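Local coordinates for extracellular solute-binding protein, family 1 (Bifidobacterium longum subsp. infantis, PDB 6FTH) that probably captures human milk oligosaccharides outside the cell and delivers them to an ABC transporter, as a family 1 extracellular solute-binding protein, at residues Y148-W161 / A290-F304. Sequence-based numbering, arbitrary orientation.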
loop_
_atom_site.group_PDB
_atom_site.type_symbol
_atom_site.label_atom_id
_atom_site.label_comp_id
_atom_site.label_asym_id
_atom_site.label_seq_id
_atom_site.Cartn_x
_atom_site.Cartn_y
_atom_site.Cartn_z
ATOM N N TYR A 148 5.973 -10.263 -0.680
ATOM C CA TYR A 148 5.159 -9.076 -0.476
ATOM C C TYR A 148 3.670 -9.385 -0.360
ATOM O O TYR A 148 2.845 -8.467 -0.425
ATOM C CB TYR A 148 5.428 -8.074 -1.595
ATOM C CG TYR A 148 6.863 -7.626 -1.725
ATOM C CD1 TYR A 148 7.314 -6.505 -1.047
ATOM C CD2 TYR A 148 7.741 -8.288 -2.578
ATOM C CE1 TYR A 148 8.618 -6.050 -1.191
ATOM C CE2 TYR A 148 9.030 -7.860 -2.723
ATOM C CZ TYR A 148 9.460 -6.729 -2.018
ATOM O OH TYR A 148 10.742 -6.251 -2.152
ATOM N N SER A 149 3.307 -10.650 -0.165
ATOM C CA SER A 149 1.901 -11.001 -0.095
ATOM C C SER A 149 1.225 -10.557 1.192
ATOM O O SER A 149 -0.013 -10.498 1.215
ATOM C CB SER A 149 1.707 -12.500 -0.248
ATOM O OG SER A 149 2.409 -13.212 0.750
ATOM N N GLY A 150 1.988 -10.263 2.250
ATOM C CA GLY A 150 1.434 -9.769 3.500
ATOM C C GLY A 150 1.158 -8.282 3.456
ATOM O O GLY A 150 1.342 -7.620 2.436
ATOM N N THR A 151 0.706 -7.753 4.596
ATOM C CA THR A 151 0.363 -6.344 4.678
ATOM C C THR A 151 1.605 -5.446 4.744
ATOM O O THR A 151 2.696 -5.855 5.152
ATOM C CB THR A 151 -0.608 -6.048 5.819
ATOM O OG1 THR A 151 -0.883 -4.646 5.807
ATOM C CG2 THR A 151 -0.048 -6.468 7.162
ATOM N N GLY A 152 1.414 -4.202 4.340
ATOM C CA GLY A 152 2.413 -3.171 4.545
ATOM C C GLY A 152 2.370 -2.505 5.898
ATOM O O GLY A 152 3.239 -1.678 6.219
ATOM N N GLN A 153 1.373 -2.848 6.717
ATOM C CA GLN A 153 1.094 -2.168 7.968
ATOM C C GLN A 153 1.590 -3.012 9.143
ATOM O O GLN A 153 1.313 -4.215 9.201
ATOM C CB GLN A 153 -0.419 -1.991 8.105
ATOM C CG GLN A 153 -1.099 -1.466 6.875
ATOM C CD GLN A 153 -0.532 -0.152 6.414
ATOM O OE1 GLN A 153 -0.213 0.719 7.224
ATOM N NE2 GLN A 153 -0.427 0.011 5.104
ATOM N N HIS A 154 2.317 -2.385 10.081
ATOM C CA HIS A 154 2.848 -3.081 11.248
ATOM C C HIS A 154 2.909 -2.144 12.442
ATOM O O HIS A 154 2.958 -0.925 12.289
ATOM C CB HIS A 154 4.265 -3.637 11.000
ATOM C CG HIS A 154 4.368 -4.296 9.687
ATOM N ND1 HIS A 154 4.572 -3.589 8.524
ATOM C CD2 HIS A 154 4.151 -5.581 9.314
ATOM C CE1 HIS A 154 4.521 -4.413 7.496
ATOM N NE2 HIS A 154 4.253 -5.622 7.945
ATOM N N MET A 155 2.925 -2.733 13.642
ATOM C CA MET A 155 3.075 -2.004 14.893
ATOM C C MET A 155 4.381 -2.460 15.526
ATOM O O MET A 155 4.551 -3.648 15.809
ATOM C CB MET A 155 1.899 -2.315 15.820
ATOM C CG MET A 155 1.918 -1.565 17.128
ATOM S SD MET A 155 0.453 -1.992 18.092
ATOM C CE MET A 155 0.591 -0.865 19.489
ATOM N N PHE A 156 5.295 -1.522 15.748
ATOM C CA PHE A 156 6.604 -1.814 16.321
ATOM C C PHE A 156 6.688 -1.345 17.768
ATOM O O PHE A 156 6.093 -0.331 18.152
ATOM C CB PHE A 156 7.703 -1.130 15.506
ATOM C CG PHE A 156 7.740 -1.563 14.069
ATOM C CD1 PHE A 156 7.899 -2.893 13.744
ATOM C CD2 PHE A 156 7.593 -0.642 13.043
ATOM C CE1 PHE A 156 7.933 -3.306 12.404
ATOM C CE2 PHE A 156 7.622 -1.046 11.712
ATOM C CZ PHE A 156 7.771 -2.386 11.397
ATOM N N ILE A 157 7.464 -2.076 18.570
ATOM C CA ILE A 157 7.763 -1.660 19.936
ATOM C C ILE A 157 9.251 -1.841 20.200
ATOM O O ILE A 157 9.903 -2.718 19.621
ATOM C CB ILE A 157 6.900 -2.405 20.965
ATOM C CG1 ILE A 157 6.954 -1.743 22.345
ATOM C CG2 ILE A 157 7.276 -3.853 21.059
ATOM C CD1 ILE A 157 5.751 -2.098 23.167
ATOM N N ASN A 158 9.787 -0.987 21.075
ATOM C CA ASN A 158 11.186 -1.064 21.495
ATOM C C ASN A 158 11.292 -2.168 22.537
ATOM O O ASN A 158 10.969 -1.977 23.715
ATOM C CB ASN A 158 11.697 0.272 22.017
ATOM C CG ASN A 158 13.188 0.239 22.191
ATOM O OD1 ASN A 158 13.715 -0.753 22.708
ATOM N ND2 ASN A 158 13.871 1.241 21.680
ATOM N N LYS A 159 11.688 -3.358 22.066
ATOM C CA LYS A 159 11.861 -4.518 22.920
ATOM C C LYS A 159 13.038 -4.341 23.886
ATOM O O LYS A 159 13.002 -4.874 25.003
ATOM C CB LYS A 159 12.052 -5.763 22.039
ATOM C CG LYS A 159 12.107 -7.096 22.800
ATOM C CD LYS A 159 10.865 -7.351 23.638
ATOM C CE LYS A 159 10.684 -8.815 24.001
ATOM N NZ LYS A 159 11.912 -9.382 24.664
ATOM N N THR A 160 14.087 -3.625 23.474
ATOM C CA THR A 160 15.182 -3.337 24.399
ATOM C C THR A 160 14.660 -2.580 25.612
ATOM O O THR A 160 15.030 -2.876 26.751
ATOM C CB THR A 160 16.256 -2.525 23.684
ATOM O OG1 THR A 160 16.817 -3.322 22.635
ATOM C CG2 THR A 160 17.371 -2.089 24.653
ATOM N N TRP A 161 13.762 -1.624 25.385
ATOM C CA TRP A 161 13.164 -0.893 26.500
ATOM C C TRP A 161 12.292 -1.798 27.362
ATOM O O TRP A 161 12.341 -1.732 28.599
ATOM C CB TRP A 161 12.338 0.264 25.967
ATOM C CG TRP A 161 13.071 1.410 25.354
ATOM C CD1 TRP A 161 14.429 1.532 25.140
ATOM C CD2 TRP A 161 12.491 2.638 24.907
ATOM N NE1 TRP A 161 14.701 2.746 24.580
ATOM C CE2 TRP A 161 13.539 3.451 24.423
ATOM C CE3 TRP A 161 11.184 3.123 24.860
ATOM C CZ2 TRP A 161 13.321 4.717 23.899
ATOM C CZ3 TRP A 161 10.958 4.384 24.346
ATOM C CH2 TRP A 161 12.023 5.173 23.867
ATOM N N ALA A 290 17.736 5.808 20.757
ATOM C CA ALA A 290 16.338 5.603 20.404
ATOM C C ALA A 290 15.464 6.600 21.149
ATOM O O ALA A 290 15.696 6.886 22.326
ATOM C CB ALA A 290 15.918 4.190 20.790
ATOM N N LYS A 291 14.428 7.095 20.469
ATOM C CA LYS A 291 13.503 8.070 21.036
ATOM C C LYS A 291 12.079 7.568 21.194
ATOM O O LYS A 291 11.397 8.000 22.124
ATOM C CB LYS A 291 13.452 9.337 20.174
ATOM C CG LYS A 291 14.791 10.020 19.987
ATOM C CD LYS A 291 15.221 10.792 21.225
ATOM C CE LYS A 291 16.528 11.515 20.953
ATOM N NZ LYS A 291 16.974 12.342 22.121
ATOM N N THR A 292 11.606 6.668 20.330
ATOM C CA THR A 292 10.190 6.309 20.290
ATOM C C THR A 292 9.953 4.881 20.767
ATOM O O THR A 292 10.656 3.949 20.371
ATOM C CB THR A 292 9.685 6.476 18.869
ATOM O OG1 THR A 292 9.877 7.834 18.450
ATOM C CG2 THR A 292 8.193 6.131 18.772
ATOM N N GLY A 293 8.926 4.705 21.601
ATOM C CA GLY A 293 8.616 3.404 22.151
ATOM C C GLY A 293 7.793 2.535 21.206
ATOM O O GLY A 293 8.120 1.357 21.006
ATOM N N VAL A 294 6.759 3.128 20.604
ATOM C CA VAL A 294 5.785 2.412 19.778
ATOM C C VAL A 294 5.463 3.266 18.553
ATOM O O VAL A 294 5.229 4.471 18.675
ATOM C CB VAL A 294 4.499 2.109 20.580
ATOM C CG1 VAL A 294 3.399 1.555 19.645
ATOM C CG2 VAL A 294 4.776 1.142 21.727
ATOM N N SER A 295 5.435 2.647 17.379
ATOM C CA SER A 295 5.036 3.355 16.168
ATOM C C SER A 295 4.523 2.348 15.147
ATOM O O SER A 295 4.715 1.138 15.288
ATOM C CB SER A 295 6.168 4.205 15.585
ATOM O OG SER A 295 7.193 3.383 15.089
ATOM N N PHE A 296 3.858 2.861 14.118
ATOM C CA PHE A 296 3.403 2.033 13.007
ATOM C C PHE A 296 4.296 2.250 11.800
ATOM O O PHE A 296 4.741 3.375 11.543
ATOM C CB PHE A 296 1.948 2.355 12.649
ATOM C CG PHE A 296 0.973 2.094 13.756
ATOM C CD1 PHE A 296 0.615 0.806 14.098
ATOM C CD2 PHE A 296 0.391 3.142 14.447
ATOM C CE1 PHE A 296 -0.298 0.580 15.123
ATOM C CE2 PHE A 296 -0.513 2.930 15.463
ATOM C CZ PHE A 296 -0.878 1.659 15.795
ATOM N N GLY A 297 4.555 1.187 11.048
ATOM C CA GLY A 297 5.413 1.342 9.892
ATOM C C GLY A 297 5.484 0.098 9.039
ATOM O O GLY A 297 4.711 -0.851 9.209
ATOM N N TRP A 298 6.446 0.118 8.108
ATOM C CA TRP A 298 6.651 -0.893 7.069
ATOM C C TRP A 298 7.607 -1.990 7.509
ATOM O O TRP A 298 7.292 -3.177 7.379
ATOM C CB TRP A 298 7.233 -0.182 5.836
ATOM C CG TRP A 298 7.696 -1.048 4.714
ATOM C CD1 TRP A 298 8.983 -1.448 4.468
ATOM C CD2 TRP A 298 6.902 -1.590 3.663
ATOM N NE1 TRP A 298 9.032 -2.220 3.325
ATOM C CE2 TRP A 298 7.763 -2.323 2.816
ATOM C CE3 TRP A 298 5.542 -1.536 3.355
ATOM C CZ2 TRP A 298 7.317 -2.965 1.666
ATOM C CZ3 TRP A 298 5.101 -2.193 2.207
ATOM C CH2 TRP A 298 5.980 -2.898 1.393
ATOM N N SER A 299 8.780 -1.612 8.025
ATOM C CA SER A 299 9.774 -2.567 8.519
ATOM C C SER A 299 10.639 -1.856 9.551
ATOM O O SER A 299 10.718 -0.626 9.560
ATOM C CB SER A 299 10.655 -3.105 7.389
ATOM O OG SER A 299 11.533 -2.088 6.955
ATOM N N GLN A 300 11.283 -2.640 10.420
ATOM C CA GLN A 300 12.160 -2.017 11.412
ATOM C C GLN A 300 13.258 -1.215 10.740
ATOM O O GLN A 300 13.585 -0.112 11.184
ATOM C CB GLN A 300 12.716 -3.033 12.390
ATOM C CG GLN A 300 11.660 -3.789 13.147
ATOM C CD GLN A 300 11.377 -5.129 12.513
ATOM O OE1 GLN A 300 10.870 -5.207 11.393
ATOM N NE2 GLN A 300 11.717 -6.207 13.221
ATOM N N ASP A 301 13.817 -1.720 9.638
ATOM C CA ASP A 301 14.867 -0.960 8.968
ATOM C C ASP A 301 14.346 0.371 8.452
ATOM O O ASP A 301 14.989 1.411 8.624
ATOM C CB ASP A 301 15.483 -1.762 7.822
ATOM C CG ASP A 301 16.672 -1.039 7.205
ATOM O OD1 ASP A 301 17.788 -1.128 7.771
ATOM O OD2 ASP A 301 16.481 -0.339 6.193
ATOM N N ALA A 302 13.192 0.366 7.778
ATOM C CA ALA A 302 12.682 1.599 7.201
ATOM C C ALA A 302 12.311 2.601 8.286
ATOM O O ALA A 302 12.501 3.808 8.114
ATOM C CB ALA A 302 11.461 1.315 6.327
ATOM N N SER A 303 11.752 2.120 9.402
ATOM C CA SER A 303 11.308 3.015 10.470
ATOM C C SER A 303 12.466 3.526 11.329
ATOM O O SER A 303 12.434 4.674 11.794
ATOM C CB SER A 303 10.302 2.295 11.367
ATOM O OG SER A 303 9.022 2.286 10.749
ATOM N N PHE A 304 13.468 2.691 11.581
ATOM C CA PHE A 304 14.432 2.952 12.647
ATOM C C PHE A 304 15.892 2.908 12.222
ATOM O O PHE A 304 16.752 3.251 13.048
ATOM C CB PHE A 304 14.221 1.962 13.802
ATOM C CG PHE A 304 12.799 1.932 14.318
ATOM C CD1 PHE A 304 12.259 3.025 14.977
ATOM C CD2 PHE A 304 12.019 0.810 14.126
ATOM C CE1 PHE A 304 10.942 2.986 15.437
ATOM C CE2 PHE A 304 10.713 0.771 14.571
ATOM C CZ PHE A 304 10.181 1.845 15.225
#
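Phe156 packs tightly against the turn and short helix that follow strand 294-297. Its CZ lies 3.5 Å from Ser299 C, Gln300 CA sits over one ring face, and Phe156 CB meets the edge of the Phe304 ring, with Phe304 CE2 at 3.7 Å. With CG anti to the carbonyl carbon (chi1 -60°), Phe156 CE2 comes within 3.6 Å of Gly297 C, where no side chain intervenes. On the other sheet face, Met155 CG touches Phe296 CE1 at 3.7 Å, its sulfur standing obliquely to that ring in a Met-aromatic contact. The backbones form an antiparallel ladder, at the centre of a mixed four-stranded sheet in one lobe of this two-lobed binding-protein fold; Phe156 N to Ser295 O is nearly straight (2.8 Å, 174°). His154 ND1 donates to Gly297 O at 2.8 Å, in the carbonyl plane on a lone pair, while His154 NE2 is hydrogen-bonded to Asn432 OD1. A leucine in place of His154 would probably leave the Gly297 carbonyl and Asn432 without these partners. Partly exposed Trp298 keeps CE3 and CZ3 3.7 Å from Gly152 CA, but packing loosens where Tyr148 CE1 stays 4.4 Å from Trp298 CZ2, edge to edge.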